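Oligogalacturonate lyase (Vibrio parahaemolyticus RIMD 2210633, PDB 3C5M) probably cleaves oligogalacturonides, short fragments of pectin, by lyase chemistry, using a seven-bladed beta-propeller that carries a bound manganese ion. Local coordinates at residues 29-34 with 54-59; 85-90 with 134-139; 236-241 with 256-261; 318-323 with 335-340. All coordinates share one frame; numbering follows the deposited sequence.

Interaction 1. Residues 29-34 with 54-59. Unlike the reference sequence in segment 29-34: I31 (reference Val).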
loop_
_atom_site.group_PDB
_atom_site.type_symbol
_atom_site.label_atom_id
_atom_site.label_comp_id
_atom_site.label_asym_id
_atom_site.label_seq_id
_atom_site.Cartn_x
_atom_site.Cartn_y
_atom_site.Cartn_z
ATOM N N THR A 29 -2.403 -0.786 -23.734
ATOM C CA THR A 29 -2.292 -2.218 -23.554
ATOM C C THR A 29 -0.925 -2.759 -23.990
ATOM O O THR A 29 -0.614 -3.929 -23.768
ATOM C CB THR A 29 -3.448 -2.936 -24.305
ATOM O OG1 THR A 29 -3.371 -4.340 -24.049
ATOM C CG2 THR A 29 -3.369 -2.680 -25.811
ATOM N N ASP A 30 -0.104 -1.890 -24.577
ATOM C CA ASP A 30 1.235 -2.271 -25.044
ATOM C C ASP A 30 2.411 -1.787 -24.188
ATOM O O ASP A 30 3.564 -2.096 -24.510
ATOM C CB ASP A 30 1.463 -1.777 -26.469
ATOM C CG ASP A 30 1.112 -0.330 -26.620
ATOM O OD1 ASP A 30 -0.092 -0.030 -26.752
ATOM O OD2 ASP A 30 2.026 0.515 -26.578
ATOM N N ILE A 31 2.153 -1.021 -23.125
ATOM C CA ILE A 31 3.250 -0.540 -22.263
ATOM C C ILE A 31 2.944 -0.829 -20.794
ATOM O O ILE A 31 1.818 -0.648 -20.333
ATOM C CB ILE A 31 3.533 0.987 -22.481
ATOM C CG1 ILE A 31 4.944 1.332 -22.004
ATOM C CG2 ILE A 31 2.511 1.838 -21.738
ATOM C CD1 ILE A 31 5.617 2.328 -22.909
ATOM N N ILE A 32 3.943 -1.312 -20.070
ATOM C CA ILE A 32 3.787 -1.641 -18.653
ATOM C C ILE A 32 3.452 -0.435 -17.752
ATOM O O ILE A 32 4.140 0.584 -17.792
ATOM C CB ILE A 32 5.070 -2.302 -18.130
ATOM C CG1 ILE A 32 5.315 -3.592 -18.918
ATOM C CG2 ILE A 32 4.963 -2.552 -16.633
ATOM C CD1 ILE A 32 6.598 -4.311 -18.559
ATOM N N CYS A 33 2.399 -0.564 -16.948
ATOM C CA CYS A 33 1.980 0.484 -16.033
ATOM C C CYS A 33 1.357 -0.140 -14.802
ATOM O O CYS A 33 0.745 -1.202 -14.886
ATOM C CB CYS A 33 0.923 1.385 -16.662
ATOM S SG CYS A 33 1.502 2.372 -18.027
ATOM N N HIS A 34 1.503 0.519 -13.658
ATOM C CA HIS A 34 0.888 0.019 -12.443
ATOM C C HIS A 34 0.677 1.135 -11.453
ATOM O O HIS A 34 1.360 2.165 -11.501
ATOM C CB HIS A 34 1.741 -1.065 -11.792
ATOM C CG HIS A 34 3.005 -0.550 -11.180
ATOM N ND1 HIS A 34 4.167 -0.377 -11.900
ATOM C CD2 HIS A 34 3.291 -0.183 -9.909
ATOM C CE1 HIS A 34 5.116 0.071 -11.098
ATOM N NE2 HIS A 34 4.611 0.197 -9.885
ATOM N N GLY A 54 4.837 4.063 -15.170
ATOM C CA GLY A 54 4.802 3.428 -16.481
ATOM C C GLY A 54 6.156 3.475 -17.160
ATOM O O GLY A 54 7.044 4.211 -16.712
ATOM N N ASP A 55 6.325 2.713 -18.240
ATOM C CA ASP A 55 7.604 2.687 -18.964
ATOM C C ASP A 55 7.641 3.513 -20.242
ATOM O O ASP A 55 8.480 3.276 -21.101
ATOM C CB ASP A 55 7.989 1.248 -19.296
ATOM C CG ASP A 55 8.099 0.375 -18.060
ATOM O OD1 ASP A 55 8.488 -0.813 -18.178
ATOM O OD2 ASP A 55 7.792 0.883 -16.962
ATOM N N PHE A 56 6.749 4.487 -20.359
ATOM C CA PHE A 56 6.712 5.325 -21.546
ATOM C C PHE A 56 8.094 5.828 -21.942
ATOM O O PHE A 56 8.431 5.878 -23.124
ATOM C CB PHE A 56 5.793 6.526 -21.322
ATOM C CG PHE A 56 4.376 6.152 -21.050
ATOM C CD1 PHE A 56 3.523 5.805 -22.094
ATOM C CD2 PHE A 56 3.897 6.114 -19.749
ATOM C CE1 PHE A 56 2.210 5.423 -21.849
ATOM C CE2 PHE A 56 2.585 5.731 -19.490
ATOM C CZ PHE A 56 1.740 5.387 -20.547
ATOM N N ASP A 57 8.900 6.202 -20.957
ATOM C CA ASP A 57 10.229 6.732 -21.250
ATOM C C ASP A 57 11.357 5.707 -21.102
ATOM O O ASP A 57 12.483 6.052 -20.734
ATOM C CB ASP A 57 10.492 7.960 -20.373
ATOM C CG ASP A 57 11.728 8.727 -20.795
ATOM O OD1 ASP A 57 11.955 8.877 -22.015
ATOM O OD2 ASP A 57 12.470 9.198 -19.904
ATOM N N GLY A 58 11.049 4.446 -21.402
ATOM C CA GLY A 58 12.051 3.399 -21.323
ATOM C C GLY A 58 12.474 3.051 -19.914
ATOM O O GLY A 58 13.336 2.199 -19.705
ATOM N N ASN A 59 11.868 3.714 -18.939
ATOM C CA ASN A 59 12.190 3.458 -17.548
ATOM C C ASN A 59 10.942 3.493 -16.720
ATOM O O ASN A 59 10.013 4.242 -17.014
ATOM C CB ASN A 59 13.156 4.510 -17.022
ATOM C CG ASN A 59 14.591 4.188 -17.354
ATOM O OD1 ASN A 59 15.423 5.083 -17.492
ATOM N ND2 ASN A 59 14.897 2.897 -17.471
#

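Interaction 2. Residues 85-90 with 134-139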
loop_
_atom_site.group_PDB
_atom_site.type_symbol
_atom_site.label_atom_id
_atom_site.label_comp_id
_atom_site.label_asym_id
_atom_site.label_seq_id
_atom_site.Cartn_x
_atom_site.Cartn_y
_atom_site.Cartn_z
ATOM N N GLY A 85 6.070 2.855 -3.480
ATOM C CA GLY A 85 5.902 3.653 -2.284
ATOM C C GLY A 85 5.471 5.087 -2.499
ATOM O O GLY A 85 5.016 5.728 -1.567
ATOM N N GLY A 86 5.589 5.592 -3.719
ATOM C CA GLY A 86 5.221 6.971 -3.991
ATOM C C GLY A 86 3.847 7.389 -3.525
ATOM O O GLY A 86 2.931 6.565 -3.461
ATOM N N PHE A 87 3.696 8.671 -3.191
ATOM C CA PHE A 87 2.398 9.189 -2.751
ATOM C C PHE A 87 2.304 10.703 -2.885
ATOM O O PHE A 87 3.318 11.412 -2.893
ATOM C CB PHE A 87 2.115 8.775 -1.304
ATOM C CG PHE A 87 2.984 9.456 -0.292
ATOM C CD1 PHE A 87 2.598 10.659 0.283
ATOM C CD2 PHE A 87 4.200 8.909 0.069
ATOM C CE1 PHE A 87 3.426 11.312 1.213
ATOM C CE2 PHE A 87 5.030 9.555 0.997
ATOM C CZ PHE A 87 4.641 10.755 1.565
ATOM N N ILE A 88 1.074 11.189 -2.996
ATOM C CA ILE A 88 0.811 12.622 -3.132
ATOM C C ILE A 88 0.666 13.278 -1.753
ATOM O O ILE A 88 0.147 12.667 -0.822
ATOM C CB ILE A 88 -0.463 12.854 -3.989
ATOM C CG1 ILE A 88 -0.210 12.342 -5.418
ATOM C CG2 ILE A 88 -0.824 14.314 -4.011
ATOM C CD1 ILE A 88 -1.388 12.464 -6.365
ATOM N N SER A 89 1.163 14.507 -1.625
ATOM C CA SER A 89 1.104 15.263 -0.371
ATOM C C SER A 89 -0.340 15.615 -0.028
ATOM O O SER A 89 -1.219 15.518 -0.876
ATOM C CB SER A 89 1.915 16.555 -0.505
ATOM O OG SER A 89 1.317 17.461 -1.434
ATOM N N THR A 90 -0.580 16.034 1.210
ATOM C CA THR A 90 -1.918 16.398 1.643
ATOM C C THR A 90 -2.386 17.654 0.928
ATOM O O THR A 90 -3.554 17.757 0.548
ATOM C CB THR A 90 -1.953 16.641 3.156
ATOM O OG1 THR A 90 -1.448 15.484 3.831
ATOM C CG2 THR A 90 -3.366 16.924 3.629
ATOM N N SER A 134 -0.548 12.949 8.608
ATOM C CA SER A 134 -1.618 13.707 7.971
ATOM C C SER A 134 -1.272 15.125 7.544
ATOM O O SER A 134 -1.684 15.553 6.469
ATOM C CB SER A 134 -2.855 13.708 8.851
ATOM O OG SER A 134 -3.620 12.546 8.577
ATOM N N ASP A 135 -0.518 15.848 8.373
ATOM C CA ASP A 135 -0.131 17.211 8.034
ATOM C C ASP A 135 0.957 17.218 6.972
ATOM O O ASP A 135 1.250 18.252 6.371
ATOM C CB ASP A 135 0.363 17.963 9.268
ATOM C CG ASP A 135 -0.757 18.308 10.225
ATOM O OD1 ASP A 135 -1.873 18.615 9.746
ATOM O OD2 ASP A 135 -0.517 18.288 11.456
ATOM N N CYS A 136 1.576 16.063 6.756
ATOM C CA CYS A 136 2.615 15.932 5.743
ATOM C C CYS A 136 3.836 16.795 6.063
ATOM O O CYS A 136 4.364 17.486 5.191
ATOM C CB CYS A 136 2.039 16.322 4.383
ATOM S SG CYS A 136 2.641 15.307 3.063
ATOM N N THR A 137 4.284 16.735 7.315
ATOM C CA THR A 137 5.430 17.517 7.769
ATOM C C THR A 137 6.520 16.590 8.276
ATOM O O THR A 137 7.676 16.989 8.438
ATOM C CB THR A 137 5.033 18.455 8.922
ATOM O OG1 THR A 137 4.664 17.672 10.064
ATOM C CG2 THR A 137 3.846 19.317 8.520
ATOM N N LYS A 138 6.131 15.350 8.539
ATOM C CA LYS A 138 7.038 14.335 9.036
ATOM C C LYS A 138 6.812 13.020 8.300
ATOM O O LYS A 138 5.697 12.702 7.876
ATOM C CB LYS A 138 6.811 14.122 10.539
ATOM C CG LYS A 138 7.281 15.268 11.416
ATOM C CD LYS A 138 6.849 15.108 12.868
ATOM C CE LYS A 138 5.348 15.350 13.033
ATOM N NZ LYS A 138 4.915 15.259 14.464
ATOM N N LEU A 139 7.884 12.253 8.154
ATOM C CA LEU A 139 7.821 10.950 7.494
ATOM C C LEU A 139 8.347 9.879 8.429
ATOM O O LEU A 139 9.332 10.089 9.110
ATOM C CB LEU A 139 8.667 10.968 6.223
ATOM C CG LEU A 139 8.020 11.719 5.064
ATOM C CD1 LEU A 139 8.980 11.797 3.896
ATOM C CD2 LEU A 139 6.754 11.011 4.670
#

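Interaction 3. Residues 236-241 with 256-261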
loop_
_atom_site.group_PDB
_atom_site.type_symbol
_atom_site.label_atom_id
_atom_site.label_comp_id
_atom_site.label_asym_id
_atom_site.label_seq_id
_atom_site.Cartn_x
_atom_site.Cartn_y
_atom_site.Cartn_z
ATOM N N GLU A 236 -3.960 -18.022 21.278
ATOM C CA GLU A 236 -3.153 -19.165 20.851
ATOM C C GLU A 236 -3.745 -19.803 19.598
ATOM O O GLU A 236 -4.817 -20.400 19.640
ATOM C CB GLU A 236 -3.049 -20.206 21.984
ATOM C CG GLU A 236 -2.212 -19.760 23.215
ATOM C CD GLU A 236 -2.944 -18.795 24.162
ATOM O OE1 GLU A 236 -2.287 -18.234 25.071
ATOM O OE2 GLU A 236 -4.172 -18.606 24.008
ATOM N N GLY A 237 -3.040 -19.656 18.481
ATOM C CA GLY A 237 -3.508 -20.215 17.226
ATOM C C GLY A 237 -4.008 -19.176 16.237
ATOM O O GLY A 237 -4.186 -19.480 15.057
ATOM N N GLU A 238 -4.233 -17.951 16.709
ATOM C CA GLU A 238 -4.722 -16.865 15.855
ATOM C C GLU A 238 -3.586 -16.077 15.215
ATOM O O GLU A 238 -2.675 -15.627 15.899
ATOM C CB GLU A 238 -5.590 -15.897 16.666
ATOM C CG GLU A 238 -6.109 -14.710 15.859
ATOM C CD GLU A 238 -6.758 -13.646 16.727
ATOM O OE1 GLU A 238 -7.336 -12.684 16.169
ATOM O OE2 GLU A 238 -6.684 -13.768 17.970
ATOM N N SER A 239 -3.643 -15.908 13.901
ATOM C CA SER A 239 -2.620 -15.150 13.199
ATOM C C SER A 239 -3.243 -13.881 12.628
ATOM O O SER A 239 -4.332 -13.926 12.060
ATOM C CB SER A 239 -2.010 -15.989 12.077
ATOM O OG SER A 239 -1.309 -17.101 12.605
ATOM N N CYS A 240 -2.557 -12.751 12.784
ATOM C CA CYS A 240 -3.058 -11.474 12.283
ATOM C C CYS A 240 -2.186 -10.913 11.170
ATOM O O CYS A 240 -0.965 -11.022 11.213
ATOM C CB CYS A 240 -3.138 -10.467 13.422
ATOM S SG CYS A 240 -4.133 -11.031 14.811
ATOM N N THR A 241 -2.815 -10.299 10.178
ATOM C CA THR A 241 -2.065 -9.747 9.062
ATOM C C THR A 241 -2.892 -8.793 8.221
ATOM O O THR A 241 -4.080 -8.620 8.457
ATOM C CB THR A 241 -1.555 -10.865 8.148
ATOM O OG1 THR A 241 -0.733 -10.300 7.116
ATOM C CG2 THR A 241 -2.729 -11.610 7.524
ATOM N N SER A 256 -7.642 -11.859 10.686
ATOM C CA SER A 256 -7.120 -12.923 11.527
ATOM C C SER A 256 -7.637 -14.277 11.067
ATOM O O SER A 256 -8.732 -14.374 10.508
ATOM C CB SER A 256 -7.507 -12.688 12.990
ATOM O OG SER A 256 -8.911 -12.718 13.159
ATOM N N TYR A 257 -6.835 -15.313 11.302
ATOM C CA TYR A 257 -7.186 -16.681 10.928
ATOM C C TYR A 257 -6.885 -17.620 12.082
ATOM O O TYR A 257 -5.779 -17.630 12.613
ATOM C CB TYR A 257 -6.403 -17.123 9.683
ATOM C CG TYR A 257 -6.720 -18.538 9.216
ATOM C CD1 TYR A 257 -6.071 -19.649 9.774
ATOM C CD2 TYR A 257 -7.695 -18.771 8.241
ATOM C CE1 TYR A 257 -6.388 -20.955 9.373
ATOM C CE2 TYR A 257 -8.019 -20.074 7.836
ATOM C CZ TYR A 257 -7.363 -21.158 8.408
ATOM O OH TYR A 257 -7.699 -22.441 8.030
ATOM N N PHE A 258 -7.884 -18.405 12.464
ATOM C CA PHE A 258 -7.743 -19.359 13.557
ATOM C C PHE A 258 -7.571 -20.769 12.992
ATOM O O PHE A 258 -8.375 -21.219 12.169
ATOM C CB PHE A 258 -8.987 -19.312 14.445
ATOM C CG PHE A 258 -9.335 -17.931 14.935
ATOM C CD1 PHE A 258 -8.797 -17.439 16.118
ATOM C CD2 PHE A 258 -10.197 -17.118 14.205
ATOM C CE1 PHE A 258 -9.115 -16.157 16.567
ATOM C CE2 PHE A 258 -10.520 -15.836 14.645
ATOM C CZ PHE A 258 -9.978 -15.357 15.827
ATOM N N LYS A 259 -6.523 -21.465 13.428
ATOM C CA LYS A 259 -6.273 -22.823 12.956
ATOM C C LYS A 259 -7.411 -23.735 13.388
ATOM O O LYS A 259 -7.631 -23.959 14.583
ATOM C CB LYS A 259 -4.943 -23.361 13.503
ATOM C CG LYS A 259 -4.797 -23.278 15.022
ATOM C CD LYS A 259 -3.565 -24.037 15.533
ATOM C CE LYS A 259 -3.814 -25.547 15.659
ATOM N NZ LYS A 259 -4.156 -26.214 14.371
ATOM N N GLY A 260 -8.141 -24.253 12.407
ATOM C CA GLY A 260 -9.249 -25.135 12.709
ATOM C C GLY A 260 -10.584 -24.424 12.658
ATOM O O GLY A 260 -11.576 -24.904 13.202
ATOM N N GLN A 261 -10.616 -23.266 12.014
ATOM C CA GLN A 261 -11.863 -22.529 11.902
ATOM C C GLN A 261 -12.160 -22.297 10.422
ATOM O O GLN A 261 -13.255 -21.861 10.050
ATOM C CB GLN A 261 -11.767 -21.200 12.657
ATOM C CG GLN A 261 -13.103 -20.480 12.822
ATOM C CD GLN A 261 -12.984 -19.184 13.608
ATOM O OE1 GLN A 261 -12.558 -19.182 14.767
ATOM N NE2 GLN A 261 -13.359 -18.074 12.978
#

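Interaction 4. Residues 318-323 with 335-340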
loop_
_atom_site.group_PDB
_atom_site.type_symbol
_atom_site.label_atom_id
_atom_site.label_comp_id
_atom_site.label_asym_id
_atom_site.label_seq_id
_atom_site.Cartn_x
_atom_site.Cartn_y
_atom_site.Cartn_z
ATOM N N ASN A 318 -9.379 -20.823 -9.079
ATOM C CA ASN A 318 -8.799 -19.529 -8.731
ATOM C C ASN A 318 -9.846 -18.428 -8.879
ATOM O O ASN A 318 -10.549 -18.352 -9.892
ATOM C CB ASN A 318 -7.596 -19.248 -9.632
ATOM C CG ASN A 318 -6.414 -20.168 -9.329
ATOM O OD1 ASN A 318 -5.499 -20.318 -10.146
ATOM N ND2 ASN A 318 -6.422 -20.776 -8.139
ATOM N N ASP A 319 -9.952 -17.581 -7.859
ATOM C CA ASP A 319 -10.917 -16.485 -7.851
ATOM C C ASP A 319 -10.336 -15.207 -8.451
ATOM O O ASP A 319 -9.477 -14.567 -7.858
ATOM C CB ASP A 319 -11.374 -16.226 -6.416
ATOM C CG ASP A 319 -12.417 -15.130 -6.319
ATOM O OD1 ASP A 319 -12.978 -14.950 -5.227
ATOM O OD2 ASP A 319 -12.672 -14.443 -7.323
ATOM N N PRO A 320 -10.801 -14.817 -9.641
ATOM C CA PRO A 320 -10.285 -13.605 -10.269
ATOM C C PRO A 320 -11.167 -12.380 -10.011
ATOM O O PRO A 320 -11.122 -11.415 -10.769
ATOM C CB PRO A 320 -10.282 -13.986 -11.738
ATOM C CG PRO A 320 -11.616 -14.699 -11.848
ATOM C CD PRO A 320 -11.596 -15.599 -10.606
ATOM N N PHE A 321 -11.965 -12.403 -8.951
ATOM C CA PHE A 321 -12.859 -11.274 -8.688
ATOM C C PHE A 321 -12.422 -10.270 -7.626
ATOM O O PHE A 321 -11.698 -10.592 -6.676
ATOM C CB PHE A 321 -14.266 -11.767 -8.314
ATOM C CG PHE A 321 -15.015 -12.396 -9.450
ATOM C CD1 PHE A 321 -14.997 -13.777 -9.633
ATOM C CD2 PHE A 321 -15.736 -11.605 -10.341
ATOM C CE1 PHE A 321 -15.689 -14.364 -10.683
ATOM C CE2 PHE A 321 -16.430 -12.171 -11.396
ATOM C CZ PHE A 321 -16.410 -13.558 -11.570
ATOM N N LEU A 322 -12.882 -9.037 -7.809
ATOM C CA LEU A 322 -12.626 -7.962 -6.870
ATOM C C LEU A 322 -13.862 -7.913 -5.986
ATOM O O LEU A 322 -14.980 -8.055 -6.473
ATOM C CB LEU A 322 -12.461 -6.633 -7.602
ATOM C CG LEU A 322 -11.062 -6.345 -8.148
ATOM C CD1 LEU A 322 -11.067 -5.041 -8.943
ATOM C CD2 LEU A 322 -10.077 -6.285 -6.990
ATOM N N TYR A 323 -13.671 -7.715 -4.691
ATOM C CA TYR A 323 -14.810 -7.681 -3.793
ATOM C C TYR A 323 -15.058 -6.333 -3.144
ATOM O O TYR A 323 -14.121 -5.629 -2.770
ATOM C CB TYR A 323 -14.635 -8.737 -2.710
ATOM C CG TYR A 323 -14.777 -10.153 -3.205
ATOM C CD1 TYR A 323 -15.974 -10.855 -3.031
ATOM C CD2 TYR A 323 -13.711 -10.803 -3.831
ATOM C CE1 TYR A 323 -16.106 -12.171 -3.460
ATOM C CE2 TYR A 323 -13.829 -12.118 -4.266
ATOM C CZ TYR A 323 -15.030 -12.798 -4.076
ATOM O OH TYR A 323 -15.169 -14.100 -4.499
ATOM N N LEU A 335 -17.580 -7.209 -7.363
ATOM C CA LEU A 335 -17.721 -5.953 -8.116
ATOM C C LEU A 335 -17.590 -6.248 -9.598
ATOM O O LEU A 335 -18.536 -6.133 -10.370
ATOM C CB LEU A 335 -16.630 -4.942 -7.724
ATOM C CG LEU A 335 -16.943 -3.439 -7.821
ATOM C CD1 LEU A 335 -15.642 -2.647 -7.883
ATOM C CD2 LEU A 335 -17.796 -3.152 -9.037
ATOM N N CYS A 336 -16.384 -6.613 -9.992
ATOM C CA CYS A 336 -16.122 -6.937 -11.372
ATOM C C CYS A 336 -15.032 -7.963 -11.295
ATOM O O CYS A 336 -14.806 -8.563 -10.243
ATOM C CB CYS A 336 -15.652 -5.709 -12.158
ATOM S SG CYS A 336 -14.019 -5.107 -11.696
ATOM N N LYS A 337 -14.335 -8.148 -12.400
ATOM C CA LYS A 337 -13.290 -9.143 -12.449
ATOM C C LYS A 337 -11.962 -8.496 -12.823
ATOM O O LYS A 337 -11.915 -7.673 -13.724
ATOM C CB LYS A 337 -13.718 -10.209 -13.465
ATOM C CG LYS A 337 -12.939 -11.494 -13.426
ATOM C CD LYS A 337 -13.700 -12.651 -14.085
ATOM C CE LYS A 337 -13.969 -12.432 -15.579
ATOM N NZ LYS A 337 -15.153 -11.556 -15.829
ATOM N N HIS A 338 -10.893 -8.846 -12.107
ATOM C CA HIS A 338 -9.570 -8.299 -12.403
ATOM C C HIS A 338 -8.754 -9.288 -13.227
ATOM O O HIS A 338 -7.886 -8.889 -13.995
ATOM C CB HIS A 338 -8.814 -7.913 -11.109
ATOM C CG HIS A 338 -8.467 -9.069 -10.218
ATOM N ND1 HIS A 338 -7.539 -10.032 -10.566
ATOM C CD2 HIS A 338 -8.914 -9.408 -8.985
ATOM C CE1 HIS A 338 -7.433 -10.912 -9.583
ATOM N NE2 HIS A 338 -8.256 -10.557 -8.612
ATOM N N SER A 339 -9.044 -10.576 -13.066
ATOM C CA SER A 339 -8.359 -11.639 -13.812
ATOM C C SER A 339 -6.879 -11.370 -14.011
ATOM O O SER A 339 -6.420 -11.206 -15.140
ATOM C CB SER A 339 -9.007 -11.832 -15.191
ATOM O OG SER A 339 -10.351 -12.275 -15.084
ATOM N N THR A 340 -6.126 -11.337 -12.923
ATOM C CA THR A 340 -4.706 -11.081 -13.045
ATOM C C THR A 340 -3.919 -12.379 -12.895
ATOM O O THR A 340 -4.322 -13.277 -12.159
ATOM C CB THR A 340 -4.231 -10.064 -11.976
ATOM O OG1 THR A 340 -2.879 -9.672 -12.248
ATOM C CG2 THR A 340 -4.298 -10.679 -10.582
#

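Interaction 1. Residues 29-34 with 54-59
I31 and F56 cross at about a right angle, the branched aliphatic side chain lying across the end of the aromatic one. CG2 of I31 reaches CE1 of the F56 ring at 3.6 Å, while I31 CD1 runs on past the ring to the backbone and rests 3.5 Å from F56 CA. That reach follows from chi1 of I31 (-159°), which swings CG1 away from its own backbone N and out over the neighbouring turn. Isoleucine, valine in the reference sequence, thus meets the ring with one branch and the main chain with the other. From C33, two residues on, comes a sulfur: its SG lies 3.8 Å from F56 CE2 and obliquely to the ring, a cysteine sulfur-aromatic contact. C33 pairs with G54 as an antiparallel non-hydrogen-bonded pair, and the lack of a side chain on G54 suits the place, since SG lies 3.8 Å from G54 CA. Here the short inner strand 33-34 joins strand 49-54 of the same propeller blade, just before the type I turn from D55 to G58. Beyond the pair, D55 N donates to I32 O at 3.1 Å. The D55 side chain lies beside I32, its OD1 3.7 Å from I32 CB, and the carboxylate is engaged by R60 through a salt bridge at OD2. F56 also meets Y63 edge-to-face. The chemistry is therefore divided: one backbone bond links the segments where the strand gives way to the turn, apolar and sulfur contacts hold the ring, and the charge of D55 is probably balanced by R60 rather than by the facing segment.

Interaction 2. Residues 85-90 with 134-139
F87 and L139 make the apolar end of this contact, sliding past each other in opposite directions until F87 CZ stands 3.8 Å from L139 CD2. The methyl comes at the ring's edge, near its plane, and C136 SG also lies near that plane. Chi1 of F87 (70°) places the ring between its backbone N and carbonyl carbon, and from there it extends toward the neighbouring segment. F96, nearly parallel to F87, and A132 belong to the same buried surroundings, and W130 joins A132 against L139. A flat aromatic and a forked leucine suit this place because both present only carbon where two successive blades of the propeller meet: strand 87-88 is at one edge of its sheet, and strand 138-145 belongs to the next one.

C136 stands between the two regimes. Its SG packs on the backbone and CB of S89, 3.8 Å from each of S89 CA and CB, while S89 OG turns to partners of its own, D91 and A94. Toward solvent the packing gives way to polarity. T90, an exposed residue, donates from OG1 to the backbone O of S134 at 2.6 Å, the donor tilted 32° from the carbonyl plane, and the same OG1 lies 3.6 Å from C136 CB. The S134 hydroxyl is occupied by P197 O. Threonine serves well at this exposed place because its short side chain carries a hydroxyl that can reach the carbonyl. With one side-chain hydrogen bond at the surface and carbon and sulfur inside, this contact between the blades rests mainly on apolar packing, the threonine bond adding a directional link on the solvent side.

Interaction 3. Residues 236-241 with 256-261
S239 O is approached by two groups of the facing strand: Y257 N donates to it at 3.0 Å, in the carbonyl plane, and S256 CA brings a C-H to it at the same distance. The return bond, S239 N to Y257 O, is also 3.0 Å, so S239 and Y257 form a hydrogen-bonded pair in the antiparallel hairpin of strands 238-245 and 252-258, the first two strands of one propeller blade. Non-hydrogen-bonded pairs flank it, E238 with F258 and C240 with S256. Toward the loop ends the ladder weakens: K259 N reaches G237 O at 3.5 Å, a weak bond. Glycine suits position 237, whose positive phi of 108° would press a side chain against the preceding carbonyl.

On the face bearing E238 and F258 the two side chains lie side by side and point the same way. E238 CG is anti to its own backbone N and the chain beyond is extended, so its methylenes run along the ring; the carboxylate plane is turned 31° from it. V265 of the next strand also lies against F258. Glutamate joins a greasy stem to a charged end, which has a long, weak ion pair with K232 and a weak bond from A235 N. The stem's nearest atom, E238 CG, sits 3.4 Å from F258 CE1.

Interaction 4. Residues 318-323 with 335-340
P320 O is gripped by two backbone N-H groups of the turn that follows the outer strand. H338 N donates to it at 2.9 Å, and S339 N donates at 3.2 Å. The same oxygen lies over the centre of the H338 ring, about 3.4 Å above its plane, which is possible because chi1 of H338 (65°) folds the imidazole back beneath the proline carbonyl. The proline ring suits the place by packing its CG against the K337 methylenes while its carbonyl accepts both bonds. Further along, L322 is satisfied at both ends: its N donates to C336 O at 3.1 Å, and its O receives L335 N at 2.9 Å. These bonds tie strands 321-326 and 334-337 into the outer hairpin of a propeller blade.

D319 accepts F321 N at OD2, an Asx turn that orders the approach to the strand; Y323 OH lies at OD1, modelled too close for its length to be trusted. H338 NE2 has its partner in G301 O, and its ND1 takes a weak bond from T340 N, so both ring nitrogens are engaged. Apolar parts fill in between: K337 CD sits over one face of the F321 ring, 4.1 Å from its centroid, as a CH-pi contact, K334 making a cation-pi contact with the same ring. L322 CG meets the H338 edge at CD2, 3.8 Å away. Bonds at both nitrogens, one of them weak, probably restrain the rotation of the H338 imidazole, which is not among the metal ligands and lies about 11 Å from the manganese, side chain to ion.

In the fold
From the N terminus, interaction 1 closes a loop of 19 residues and joins the inner strand 33-34 to strand 49-54 and the turn behind it. Interaction 2 comes next and spans 43 residues; it is the one that crosses between blades, from strand 87-88 to the start of strand 138-145. Interactions 3 and 4 are hairpin closures, over 14 and 11 residues, in two later blades: the inner pair of strands in one, the outer pair in the other. None nests in or crosses another; all follow in series. Interactions 1 and 3 lie on opposite sides of the chain's centre, their centres about 40 Å apart, and the four contacts are spread over several blades of the propeller.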